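PDB 4ECO: uncharacterized protein, which is of unknown function but folds as a leucine-rich repeat solenoid of the kind that often serves protein binding. Local coordinates for residues A[85-90]-A[109-114]; A[556-561]-A[579-584]. All blocks are in the same frame, centred on the assembly; numbering follows the deposited sequence.

Interaction 1. Residues A[85-90]-A[109-114]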
# COMPACT_ATOMS: atom_id res chain seq x y z
N GLY A 85 21.84 21.27 1.17
CA GLY A 85 21.31 20.01 0.65
C GLY A 85 22.22 19.39 -0.37
O GLY A 85 22.88 20.10 -1.13
N LEU A 86 22.30 18.08 -0.37
CA LEU A 86 23.19 17.36 -1.27
C LEU A 86 22.58 16.01 -1.60
O LEU A 86 22.34 15.18 -0.71
CB LEU A 86 24.60 17.22 -0.62
CG LEU A 86 25.59 16.17 -1.16
CD1 LEU A 86 25.78 16.29 -2.63
CD2 LEU A 86 26.94 16.32 -0.50
N SER A 87 22.33 15.79 -2.90
CA SER A 87 21.74 14.53 -3.36
C SER A 87 22.56 13.91 -4.48
O SER A 87 22.83 14.55 -5.51
CB SER A 87 20.31 14.74 -3.82
OG SER A 87 19.76 13.53 -4.31
N LEU A 88 22.95 12.64 -4.30
CA LEU A 88 23.69 11.93 -5.32
C LEU A 88 22.77 11.09 -6.15
O LEU A 88 23.25 10.34 -7.03
CB LEU A 88 24.75 11.03 -4.70
CG LEU A 88 25.82 11.66 -3.85
CD1 LEU A 88 26.65 10.58 -3.24
CD2 LEU A 88 26.64 12.68 -4.64
N GLU A 89 21.44 11.18 -5.89
CA GLU A 89 20.42 10.40 -6.58
C GLU A 89 20.61 10.41 -8.11
O GLU A 89 20.78 11.49 -8.69
CB GLU A 89 19.01 10.92 -6.26
CG GLU A 89 18.44 10.51 -4.92
CD GLU A 89 17.12 11.20 -4.67
OE1 GLU A 89 17.08 12.46 -4.75
OE2 GLU A 89 16.12 10.49 -4.43
N GLY A 90 20.64 9.21 -8.70
CA GLY A 90 20.75 8.98 -10.14
C GLY A 90 22.09 9.22 -10.81
O GLY A 90 22.23 8.94 -12.01
N VAL A 109 19.52 18.28 4.41
CA VAL A 109 19.13 17.07 3.69
C VAL A 109 20.36 16.45 3.01
O VAL A 109 21.23 17.17 2.53
CB VAL A 109 17.96 17.30 2.68
CG1 VAL A 109 16.73 17.89 3.40
CG2 VAL A 109 18.36 18.19 1.51
N LEU A 110 20.44 15.12 3.00
CA LEU A 110 21.51 14.34 2.39
C LEU A 110 21.00 13.01 1.84
O LEU A 110 20.42 12.22 2.58
CB LEU A 110 22.61 14.07 3.43
CG LEU A 110 23.83 13.25 3.00
CD1 LEU A 110 24.67 13.98 1.92
CD2 LEU A 110 24.69 12.95 4.20
N ALA A 111 21.23 12.77 0.52
CA ALA A 111 20.86 11.51 -0.15
C ALA A 111 22.07 10.93 -0.91
O ALA A 111 22.71 11.62 -1.73
CB ALA A 111 19.69 11.70 -1.10
N LEU A 112 22.38 9.66 -0.60
CA LEU A 112 23.46 8.90 -1.24
C LEU A 112 22.85 7.91 -2.21
O LEU A 112 23.54 7.18 -2.93
CB LEU A 112 24.34 8.18 -0.20
CG LEU A 112 24.96 9.02 0.93
CD1 LEU A 112 25.76 8.15 1.83
CD2 LEU A 112 25.80 10.16 0.40
N GLY A 113 21.53 7.89 -2.20
CA GLY A 113 20.69 7.01 -3.00
C GLY A 113 19.34 6.99 -2.34
O GLY A 113 19.21 7.53 -1.25
N SER A 114 18.33 6.43 -3.01
CA SER A 114 16.97 6.37 -2.46
C SER A 114 16.13 5.36 -3.18
O SER A 114 16.54 4.85 -4.23
CB SER A 114 16.28 7.73 -2.58
OG SER A 114 15.82 7.93 -3.90
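Leu86 and Ala111 meet through the backbone, where neighbouring parallel strands of the leucine-rich repeat array run with their N-to-C directions 11° apart. The ladder starts with Leu86 N giving to Val109 O; Ala111 N then gives to Leu86 O at 2.9 Å, and Leu88 N to Ala111 O at 2.8 Å. CA-H...O contacts from Gly85, Leu110 and Ser87 reach the same three carbonyl oxygens.

The apolar contacts are leucine on leucine. Leu86 and Leu110 lie side by side and point the same way, with CG of Leu86 3.9 Å from CD1 of Leu110; one step on, CD1 of Leu88 comes 3.8 Å from CD2 of Leu112. Such leucine packing is the hallmark of the repeat, and Phe211 of strand 210-214 continues it against Leu110 and Leu112.

Across the sheet, on the face of Ser87 and Ala111, the contact turns polar. Glu89 OE2 takes a hydrogen bond from Ser114 OG (2.6 Å) on its anti lone pair, while OE1 accepts from Ser87 OG at 2.9 Å. With CG anti to the carbonyl carbon (chi1 -79°) and the chain extended beyond it, CG passes Ala111 CB and the carboxylate reaches Ser114. Ser87 OG also accepts from Glu89 N, closing an ST turn. A leucine in place of Glu89 would probably leave both serine hydroxyls, and the backbone N-H groups of Leu123 and Phe124, without their acceptor.

Gly90 N and Ser114 N, one from each segment, hydrogen-bond the carboxylate of the sodium ligand Glu117, so the pairing of these segments probably helps to position it.

Interaction 2. Residues A[556-561]-A[579-584]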
# COMPACT_ATOMS: atom_id res chain seq x y z
N ARG A 556 -31.72 -21.92 -16.62
CA ARG A 556 -32.53 -22.02 -17.83
C ARG A 556 -33.68 -20.99 -17.79
O ARG A 556 -34.25 -20.66 -18.84
CB ARG A 556 -33.07 -23.47 -17.99
CG ARG A 556 -31.93 -24.49 -18.22
CD ARG A 556 -32.34 -25.93 -18.05
NE ARG A 556 -33.07 -26.41 -19.22
CZ ARG A 556 -33.86 -27.47 -19.22
NH1 ARG A 556 -34.04 -28.18 -18.11
NH2 ARG A 556 -34.50 -27.83 -20.33
N GLU A 557 -33.95 -20.43 -16.57
CA GLU A 557 -35.03 -19.48 -16.25
C GLU A 557 -34.61 -18.00 -16.44
O GLU A 557 -33.68 -17.51 -15.79
CB GLU A 557 -35.48 -19.71 -14.78
CG GLU A 557 -36.59 -18.81 -14.24
CD GLU A 557 -36.80 -18.78 -12.74
OE1 GLU A 557 -36.25 -19.67 -12.04
OE2 GLU A 557 -37.51 -17.86 -12.24
N TRP A 558 -35.38 -17.28 -17.27
CA TRP A 558 -35.21 -15.84 -17.46
C TRP A 558 -35.97 -15.12 -16.33
O TRP A 558 -37.11 -15.50 -16.05
CB TRP A 558 -35.70 -15.39 -18.85
CG TRP A 558 -35.81 -13.89 -18.99
CD1 TRP A 558 -36.90 -13.12 -18.71
CD2 TRP A 558 -34.76 -12.99 -19.37
NE1 TRP A 558 -36.60 -11.79 -18.90
CE2 TRP A 558 -35.30 -11.68 -19.32
CE3 TRP A 558 -33.43 -13.15 -19.79
CZ2 TRP A 558 -34.55 -10.55 -19.68
CZ3 TRP A 558 -32.69 -12.03 -20.16
CH2 TRP A 558 -33.25 -10.75 -20.09
N PRO A 559 -35.39 -14.08 -15.70
CA PRO A 559 -36.13 -13.37 -14.64
C PRO A 559 -37.25 -12.49 -15.22
O PRO A 559 -37.07 -11.28 -15.44
CB PRO A 559 -35.04 -12.53 -13.98
CG PRO A 559 -34.08 -12.21 -15.13
CD PRO A 559 -34.06 -13.48 -15.93
N GLU A 560 -38.42 -13.11 -15.50
CA GLU A 560 -39.55 -12.38 -16.06
C GLU A 560 -39.97 -11.28 -15.10
O GLU A 560 -40.08 -11.52 -13.90
CB GLU A 560 -40.73 -13.30 -16.40
CG GLU A 560 -40.46 -14.27 -17.54
CD GLU A 560 -40.36 -13.72 -18.95
OE1 GLU A 560 -40.73 -12.55 -19.20
OE2 GLU A 560 -39.92 -14.51 -19.82
N GLY A 561 -40.03 -10.06 -15.63
CA GLY A 561 -40.33 -8.88 -14.84
C GLY A 561 -39.14 -7.97 -14.61
O GLY A 561 -39.33 -6.83 -14.18
N ARG A 579 -33.82 -19.88 -22.06
CA ARG A 579 -34.75 -20.31 -23.09
C ARG A 579 -35.63 -19.14 -23.54
O ARG A 579 -35.11 -18.17 -24.08
CB ARG A 579 -35.59 -21.49 -22.58
CG ARG A 579 -34.81 -22.65 -21.99
CD ARG A 579 -33.88 -23.31 -22.97
NE ARG A 579 -33.13 -24.40 -22.35
CZ ARG A 579 -32.84 -25.55 -22.96
NH1 ARG A 579 -33.23 -25.77 -24.21
NH2 ARG A 579 -32.15 -26.48 -22.32
N LYS A 580 -36.94 -19.23 -23.34
CA LYS A 580 -37.89 -18.22 -23.80
C LYS A 580 -37.94 -17.02 -22.86
O LYS A 580 -38.13 -17.16 -21.64
CB LYS A 580 -39.31 -18.85 -23.98
CG LYS A 580 -40.46 -17.92 -24.41
CD LYS A 580 -40.43 -17.45 -25.87
CE LYS A 580 -41.77 -16.93 -26.35
NZ LYS A 580 -42.24 -15.71 -25.61
N VAL A 581 -37.77 -15.83 -23.47
CA VAL A 581 -37.83 -14.51 -22.85
C VAL A 581 -39.13 -13.88 -23.38
O VAL A 581 -39.23 -13.56 -24.57
CB VAL A 581 -36.56 -13.66 -23.13
CG1 VAL A 581 -36.64 -12.30 -22.45
CG2 VAL A 581 -35.30 -14.40 -22.67
N ASN A 582 -40.15 -13.77 -22.50
CA ASN A 582 -41.48 -13.29 -22.89
C ASN A 582 -41.51 -11.79 -23.07
O ASN A 582 -41.96 -11.34 -24.12
CB ASN A 582 -42.58 -13.72 -21.89
CG ASN A 582 -42.84 -15.22 -21.81
OD1 ASN A 582 -42.83 -15.96 -22.81
ND2 ASN A 582 -43.12 -15.70 -20.60
N GLU A 583 -41.09 -11.01 -22.05
CA GLU A 583 -41.08 -9.54 -22.09
C GLU A 583 -40.11 -9.01 -23.14
O GLU A 583 -39.01 -9.56 -23.30
CB GLU A 583 -40.71 -8.95 -20.70
CG GLU A 583 -39.36 -9.38 -20.13
CD GLU A 583 -39.12 -9.09 -18.66
OE1 GLU A 583 -39.74 -8.14 -18.13
OE2 GLU A 583 -38.30 -9.81 -18.04
N LYS A 584 -40.50 -7.95 -23.84
CA LYS A 584 -39.63 -7.25 -24.78
C LYS A 584 -38.59 -6.49 -23.97
O LYS A 584 -38.95 -5.88 -22.96
CB LYS A 584 -40.43 -6.30 -25.68
CG LYS A 584 -41.15 -6.99 -26.82
CD LYS A 584 -41.86 -5.96 -27.67
CE LYS A 584 -42.81 -6.54 -28.67
NZ LYS A 584 -43.68 -5.50 -29.26
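Val581 sets CG1 over one face of the Trp558 indole, 3.5 Å from the centroid of the five-membered ring and only 11° off its normal, a CH-pi contact. CG2 reaches the ring fusion at Trp558 CD2. The indole edge is used as well: NE1 gives a nearly straight hydrogen bond, 2.7 Å, to Glu583 OE2, taken on the anti lone pair with the acceptor close to the ring plane. The carboxylate stands almost upright to the indole, 87° between the planes, and OE2 also accepts a weak bond from Gly561 N.

Glu560 answers from the other segment. Its chain bends at chi2 (-71°), which folds the carboxylate back onto the backbone opposite, where each oxygen uses its syn lone pair: OE2 takes Asn582 N at 2.8 Å and OE1 takes Glu583 N at 3.3 Å. Two consecutive N-H groups thus fix the rotation of one carboxylate.

The two segments run nearly parallel and lie in the loops that follow successive strands, 540-542 and 570-572. Trp558 faces Val581 and Glu560 faces Glu583, 23 residues apart in both cases, consistent with equivalent positions in adjacent leucine-rich repeats.

Further out, Pro559, the centre of an inverse gamma turn, lays CD against the indole face opposite Val581, toward its rim. Thr563 OG1 hydrogen-bonds Glu583 OE1 and so steadies the carboxylate that meets the indole. Lys580 NZ gives to Asn582 OD1 at 2.9 Å. At the other end the guanidinium groups of Arg556 and Arg579 gather at Asp577, which forms a salt bridge with Arg579 and a long, weak ion pair with Arg556.

Overall arrangement
Interactions 1 and 2 illustrate one principle at two places in a solenoid: neighbouring turns are joined by apolar packing and by carboxylates that accept from the adjoining turn. Their centres lie 67 Å apart, on opposite sides of the centre of the chain, and their nearest atoms are about 54 Å apart, so neither touches the other. Interaction 1 joins paired strands and the turns that follow them and is wholly buried; interaction 2 joins irregular loops and is partly exposed. Only the former adjoins the sodium ion, which lies about 6 Å from the side chain of Glu89 and is bound by Glu117 and Ser192. The contact 556-561 with 579-584 belongs to the far, C-terminal part of the solenoid.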